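PDB 4WJI: putative cyclohexadienyl dehydrogenase and ADH prephenate dehydrogenase, which probably catalyses the oxidative decarboxylation of prephenate to 3-(4-hydroxyphenyl)pyruvate in tyrosine biosynthesis, and binds NADP and tyrosine. Local coordinates for residues A65-V70 with A159-F164; H117-H122 with A151-E156. All blocks are in the same frame, centred on the assembly; numbering follows the deposited sequence.

Contact 1 of 2, residues A65-V70 with A159-F164; sequences ADLVVV and ARLRLF
Leu67 meets Leu161 and Phe164 where a strand of a Rossmann-type sheet packs against a helix, a compact illustration of how such domains bury their inner strands. Just before the strand, Asp66 faces the helix without bonding to it. The carboxylate turns to other partners, with OD1 in a salt bridge to Lys89 and OD2 accepting from the backbone N of Thr6. Arg160, on the helix, gives NH2 to the carbonyl of Gln3, and its NH2 stays 5.8 Å from Asp66 OD1. Any attraction between these opposite charges is therefore likely to be only a background effect.

Leu67 opens strand 67-70 and carries the contact. With CG anti to the backbone N (chi1 177°), its isobutyl group reaches toward the helix and its two methyls divide the work. CD1 meets the corresponding methyl of Leu161, CD1 to CD1 at 4.4 Å. CD2 lies over one face of the Phe164 ring, and its closest approach is to CE1, also 4.4 Å. Val68, next along the strand, turns to Val62 and Leu88. Val69, on the same side of the strand as Leu67 in keeping with strand alternation, packs on Ile19 and Thr95.

Other parts of the fold complete the layer. Ile19 and Ile23 of helix 14-26 pack on Phe164, while Thr95 of the next strand touches both Leu67 and Leu161.

No hydrogen bond joins the two segments, and the touching residues are all buried hydrocarbon. Methyl on methyl and methyl on ring face, at relaxed distances, imply that helix and strand are held here by apolar burial, with the Asp66 carboxylate and Arg160 NH2 bonded to other partners.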
loop_
_atom_site.group_PDB
_atom_site.type_symbol
_atom_site.label_atom_id
_atom_site.label_comp_id
_atom_site.label_asym_id
_atom_site.label_seq_id
_atom_site.Cartn_x
_atom_site.Cartn_y
_atom_site.Cartn_z
ATOM N N ALA A 65 0.635 33.305 23.677
ATOM C CA ALA A 65 0.126 31.953 23.439
ATOM C C ALA A 65 0.579 30.960 24.509
ATOM O O ALA A 65 1.745 30.932 24.897
ATOM C CB ALA A 65 0.524 31.457 22.061
ATOM N N ASP A 66 -0.355 30.163 24.980
ATOM C CA ASP A 66 -0.094 29.145 25.990
ATOM C C ASP A 66 0.476 27.884 25.368
ATOM O O ASP A 66 1.320 27.211 25.989
ATOM C CB ASP A 66 -1.397 28.797 26.732
ATOM C CG ASP A 66 -2.022 30.013 27.372
ATOM O OD1 ASP A 66 -1.448 30.536 28.383
ATOM O OD2 ASP A 66 -3.020 30.521 26.779
ATOM N N LEU A 67 0.022 27.545 24.147
ATOM C CA LEU A 67 0.517 26.380 23.399
ATOM C C LEU A 67 0.828 26.874 21.972
ATOM O O LEU A 67 0.020 27.590 21.369
ATOM C CB LEU A 67 -0.538 25.278 23.332
ATOM C CG LEU A 67 -0.125 24.049 22.514
ATOM C CD1 LEU A 67 1.045 23.346 23.144
ATOM C CD2 LEU A 67 -1.327 23.139 22.401
ATOM N N VAL A 68 2.023 26.519 21.475
ATOM C CA VAL A 68 2.456 26.819 20.120
ATOM C C VAL A 68 2.754 25.499 19.443
ATOM O O VAL A 68 3.563 24.699 19.956
ATOM C CB VAL A 68 3.740 27.666 20.133
ATOM C CG1 VAL A 68 4.232 27.939 18.732
ATOM C CG2 VAL A 68 3.495 28.962 20.886
ATOM N N VAL A 69 2.022 25.214 18.351
ATOM C CA VAL A 69 2.204 23.944 17.631
ATOM C C VAL A 69 2.832 24.271 16.290
ATOM O O VAL A 69 2.227 24.974 15.458
ATOM C CB VAL A 69 0.833 23.253 17.391
ATOM C CG1 VAL A 69 1.026 21.898 16.714
ATOM C CG2 VAL A 69 0.058 23.093 18.663
ATOM N N VAL A 70 4.019 23.716 16.068
ATOM C CA VAL A 70 4.773 23.938 14.836
ATOM C C VAL A 70 4.552 22.719 13.906
ATOM O O VAL A 70 4.915 21.606 14.273
ATOM C CB VAL A 70 6.262 24.150 15.132
ATOM C CG1 VAL A 70 7.034 24.358 13.834
ATOM C CG2 VAL A 70 6.457 25.328 16.077
ATOM N N ALA A 159 2.309 16.448 30.750
ATOM C CA ALA A 159 0.957 16.001 31.052
ATOM C C ALA A 159 -0.102 16.790 30.307
ATOM O O ALA A 159 -1.089 16.215 29.858
ATOM C CB ALA A 159 0.694 16.087 32.554
ATOM N N ARG A 160 0.069 18.102 30.172
ATOM C CA ARG A 160 -0.917 18.880 29.416
ATOM C C ARG A 160 -0.942 18.512 27.929
ATOM O O ARG A 160 -2.009 18.480 27.306
ATOM C CB ARG A 160 -0.697 20.380 29.564
ATOM C CG ARG A 160 -0.977 20.909 30.967
ATOM C CD ARG A 160 -0.741 22.405 31.044
ATOM N NE ARG A 160 -1.849 23.166 30.447
ATOM C CZ ARG A 160 -1.846 24.500 30.312
ATOM N NH1 ARG A 160 -0.747 25.182 30.611
ATOM N NH2 ARG A 160 -2.913 25.144 29.828
ATOM N N LEU A 161 0.229 18.252 27.376
ATOM C CA LEU A 161 0.318 17.824 25.965
ATOM C C LEU A 161 -0.247 16.410 25.790
ATOM O O LEU A 161 -0.972 16.136 24.812
ATOM C CB LEU A 161 1.728 17.960 25.442
ATOM C CG LEU A 161 1.832 17.911 23.935
ATOM C CD1 LEU A 161 1.046 18.989 23.201
ATOM C CD2 LEU A 161 3.289 17.959 23.513
ATOM N N ARG A 162 0.015 15.521 26.744
ATOM C CA ARG A 162 -0.602 14.182 26.706
ATOM C C ARG A 162 -2.132 14.306 26.725
ATOM O O ARG A 162 -2.826 13.663 25.916
ATOM C CB ARG A 162 -0.115 13.306 27.867
ATOM C CG ARG A 162 -0.834 11.993 27.996
ATOM C CD ARG A 162 -0.301 11.166 29.154
ATOM N NE ARG A 162 1.056 10.707 28.933
ATOM C CZ ARG A 162 1.388 9.525 28.401
ATOM N NH1 ARG A 162 0.446 8.649 28.052
ATOM N NH2 ARG A 162 2.666 9.202 28.220
ATOM N N LEU A 163 -2.664 15.165 27.601
ATOM C CA LEU A 163 -4.108 15.309 27.695
ATOM C C LEU A 163 -4.652 15.870 26.364
ATOM O O LEU A 163 -5.701 15.446 25.890
ATOM C CB LEU A 163 -4.503 16.187 28.873
ATOM C CG LEU A 163 -5.962 16.615 28.916
ATOM C CD1 LEU A 163 -6.904 15.427 29.028
ATOM C CD2 LEU A 163 -6.220 17.556 30.067
ATOM N N PHE A 164 -3.938 16.811 25.775
ATOM C CA PHE A 164 -4.368 17.428 24.521
ATOM C C PHE A 164 -4.527 16.374 23.398
ATOM O O PHE A 164 -5.590 16.228 22.770
ATOM C CB PHE A 164 -3.366 18.496 24.135
ATOM C CG PHE A 164 -3.687 19.198 22.809
ATOM C CD1 PHE A 164 -4.690 20.155 22.737
ATOM C CD2 PHE A 164 -3.029 18.852 21.666
ATOM C CE1 PHE A 164 -4.977 20.842 21.556
ATOM C CE2 PHE A 164 -3.341 19.498 20.454
ATOM C CZ PHE A 164 -4.302 20.492 20.411
#

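Contact 2 of 2, residues H117-H122 with A151-E156; sequences HFVPGH and AGTDEE. With TYR (tyrosine), chain C.
The backbones come nearest at His117 and Asp154, whose CA atoms are 6.7 Å apart, where a strand of the Rossmann-type sheet passes the loop leading into helix 155-167. Asp154 is the N-cap of that helix: OD1 accepts from the backbone N of Ala157 and, weakly, from that of Glu156. The Asp154 side chain extends away from its own backbone N (chi1 -176°), which brings CG over one face of the His117 imidazole, the carboxylate inclined 56° to the ring. CB lies 3.4 Å from His117 ND1 and OD2 lies 3.4 Å from CE1; no hydrogen bond joins the two side chains.

Water supplies the polar links. One molecule, in the plane of the His117 ring, sits 3.0 Å from ND1 and accepts from the backbone N of Asp154. A second donates both to Phe118 O, at 2.8 Å, and to Thr153 OG1, at 2.9 Å. That hydroxyl is also bonded to Pro150 O, so two hydrogen bonds hold it, while the CG2 methyl of Thr153 packs against Val119 CG2 at 4.0 Å.

Farther along, the strand leaves the helix start and enters the tyrosine pocket, where Ser99, Arg226 and Thr127 O also bond the ligand. His122, its ND1 bonded to His180 NE2, presents NE2 to the phenolic OH of the bound tyrosine at 2.5 Å, a short hydrogen bond in which either atom could be the donor.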
loop_
_atom_site.group_PDB
_atom_site.type_symbol
_atom_site.label_atom_id
_atom_site.label_comp_id
_atom_site.label_asym_id
_atom_site.label_seq_id
_atom_site.Cartn_x
_atom_site.Cartn_y
_atom_site.Cartn_z
ATOM N N HIS A 117 8.594 25.700 27.826
ATOM C CA HIS A 117 8.639 24.240 27.874
ATOM C C HIS A 117 8.564 23.636 26.468
ATOM O O HIS A 117 7.572 23.773 25.758
ATOM C CB HIS A 117 7.460 23.687 28.679
ATOM C CG HIS A 117 7.272 24.348 30.002
ATOM N ND1 HIS A 117 8.233 24.301 30.980
ATOM C CD2 HIS A 117 6.257 25.099 30.492
ATOM C CE1 HIS A 117 7.805 24.978 32.036
ATOM N NE2 HIS A 117 6.604 25.468 31.769
ATOM N N PHE A 118 9.572 22.893 26.091
ATOM C CA PHE A 118 9.670 22.319 24.735
ATOM C C PHE A 118 9.336 20.843 24.824
ATOM O O PHE A 118 10.132 20.070 25.405
ATOM C CB PHE A 118 11.116 22.534 24.226
ATOM C CG PHE A 118 11.384 22.026 22.851
ATOM C CD1 PHE A 118 10.418 22.083 21.842
ATOM C CD2 PHE A 118 12.628 21.532 22.537
ATOM C CE1 PHE A 118 10.686 21.624 20.546
ATOM C CE2 PHE A 118 12.919 21.102 21.248
ATOM C CZ PHE A 118 11.936 21.133 20.251
ATOM N N VAL A 119 8.203 20.446 24.245
ATOM C CA VAL A 119 7.730 19.056 24.303
ATOM C C VAL A 119 7.461 18.572 22.896
ATOM O O VAL A 119 6.383 18.795 22.373
ATOM C CB VAL A 119 6.438 18.896 25.132
ATOM C CG1 VAL A 119 6.144 17.403 25.308
ATOM C CG2 VAL A 119 6.583 19.602 26.484
ATOM N N PRO A 120 8.453 17.982 22.257
ATOM C CA PRO A 120 8.319 17.543 20.869
ATOM C C PRO A 120 7.305 16.412 20.726
ATOM O O PRO A 120 7.201 15.603 21.587
ATOM C CB PRO A 120 9.726 17.051 20.515
ATOM C CG PRO A 120 10.631 17.676 21.507
ATOM C CD PRO A 120 9.813 17.745 22.771
ATOM N N GLY A 121 6.585 16.383 19.624
ATOM C CA GLY A 121 5.569 15.397 19.393
ATOM C C GLY A 121 5.635 14.889 17.959
ATOM O O GLY A 121 6.324 15.436 17.076
ATOM N N HIS A 122 4.945 13.793 17.772
ATOM C CA HIS A 122 4.734 13.225 16.445
ATOM C C HIS A 122 3.421 12.443 16.375
ATOM O O HIS A 122 3.373 11.365 16.874
ATOM C CB HIS A 122 5.907 12.308 16.075
ATOM C CG HIS A 122 5.825 11.734 14.698
ATOM N ND1 HIS A 122 6.685 10.756 14.257
ATOM C CD2 HIS A 122 5.025 12.035 13.651
ATOM C CE1 HIS A 122 6.395 10.462 13.008
ATOM N NE2 HIS A 122 5.386 11.213 12.616
ATOM N N ALA A 151 15.301 15.153 28.747
ATOM C CA ALA A 151 15.490 14.979 30.177
ATOM C C ALA A 151 15.340 16.319 30.882
ATOM O O ALA A 151 15.863 17.300 30.429
ATOM C CB ALA A 151 16.893 14.430 30.414
ATOM N N GLY A 152 14.608 16.348 31.981
ATOM C CA GLY A 152 14.408 17.546 32.773
ATOM C C GLY A 152 13.264 18.438 32.298
ATOM O O GLY A 152 13.031 19.465 32.866
ATOM N N THR A 153 12.536 18.011 31.271
ATOM C CA THR A 153 11.349 18.770 30.844
ATOM C C THR A 153 10.292 18.752 31.963
ATOM O O THR A 153 10.090 17.738 32.618
ATOM C CB THR A 153 10.767 18.194 29.544
ATOM O OG1 THR A 153 11.783 18.113 28.540
ATOM C CG2 THR A 153 9.642 19.083 29.044
ATOM N N ASP A 154 9.649 19.899 32.165
ATOM C CA ASP A 154 8.547 20.105 33.113
ATOM C C ASP A 154 7.465 19.047 32.954
ATOM O O ASP A 154 6.873 18.914 31.888
ATOM C CB ASP A 154 7.968 21.534 32.898
ATOM C CG ASP A 154 6.877 21.906 33.905
ATOM O OD1 ASP A 154 5.855 21.230 33.957
ATOM O OD2 ASP A 154 7.027 22.900 34.664
ATOM N N GLU A 155 7.174 18.294 34.009
ATOM C CA GLU A 155 6.275 17.142 33.878
ATOM C C GLU A 155 4.841 17.585 33.739
ATOM O O GLU A 155 4.017 16.863 33.145
ATOM C CB GLU A 155 6.469 16.086 35.011
ATOM C CG GLU A 155 7.794 15.303 34.912
ATOM C CD GLU A 155 7.942 14.354 33.707
ATOM O OE1 GLU A 155 6.932 13.786 33.216
ATOM O OE2 GLU A 155 9.102 14.141 33.260
ATOM N N GLU A 156 4.523 18.787 34.221
ATOM C CA GLU A 156 3.174 19.302 34.045
ATOM C C GLU A 156 2.940 19.693 32.584
ATOM O O GLU A 156 1.859 19.428 32.060
ATOM C CB GLU A 156 2.866 20.456 34.986
ATOM C CG GLU A 156 1.364 20.714 35.157
ATOM C CD GLU A 156 0.878 21.970 34.486
ATOM O OE1 GLU A 156 1.723 22.752 34.001
ATOM O OE2 GLU A 156 -0.358 22.181 34.465
HETATM N N TYR C . 1.110 10.162 5.175
HETATM C CA TYR C . 1.162 8.717 5.519
HETATM C C TYR C . 0.032 7.995 4.836
HETATM O O TYR C . -0.702 8.649 4.100
HETATM C CB TYR C . 1.098 8.506 7.037
HETATM C CG TYR C . 2.209 9.184 7.830
HETATM C CD1 TYR C . 3.387 9.637 7.235
HETATM C CD2 TYR C . 2.059 9.376 9.178
HETATM C CE1 TYR C . 4.377 10.257 7.980
HETATM C CE2 TYR C . 3.036 9.955 9.949
HETATM C CZ TYR C . 4.186 10.419 9.365
HETATM O OH TYR C . 5.145 11.061 10.104
HETATM O OXT TYR C . -0.109 6.768 5.052
HETATM O O HOH W 1 10.651 22.483 30.638
HETATM O O HOH W 2 12.489 20.304 26.814
#

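Overall arrangement
Both contacts fasten helix 155-167 to one face of the same mixed sheet within the nucleotide-binding domain, and their centres are 10 Å apart. Contact 2 meets the loop and cap at the start of the helix; contact 1 uses its middle turns. Along the chain the order is 65-70, 117-122, 151-156, 159-164, so contact 1 encloses contact 2. Strand 93-96 separates the two strands involved, and the helix spans from one to the other. The contacts touch directly, Leu161 CD2 packing 3.4 Å from Val119 O. One helix thus bridges inner strand 67-70 and the strand that runs on into the tyrosine site.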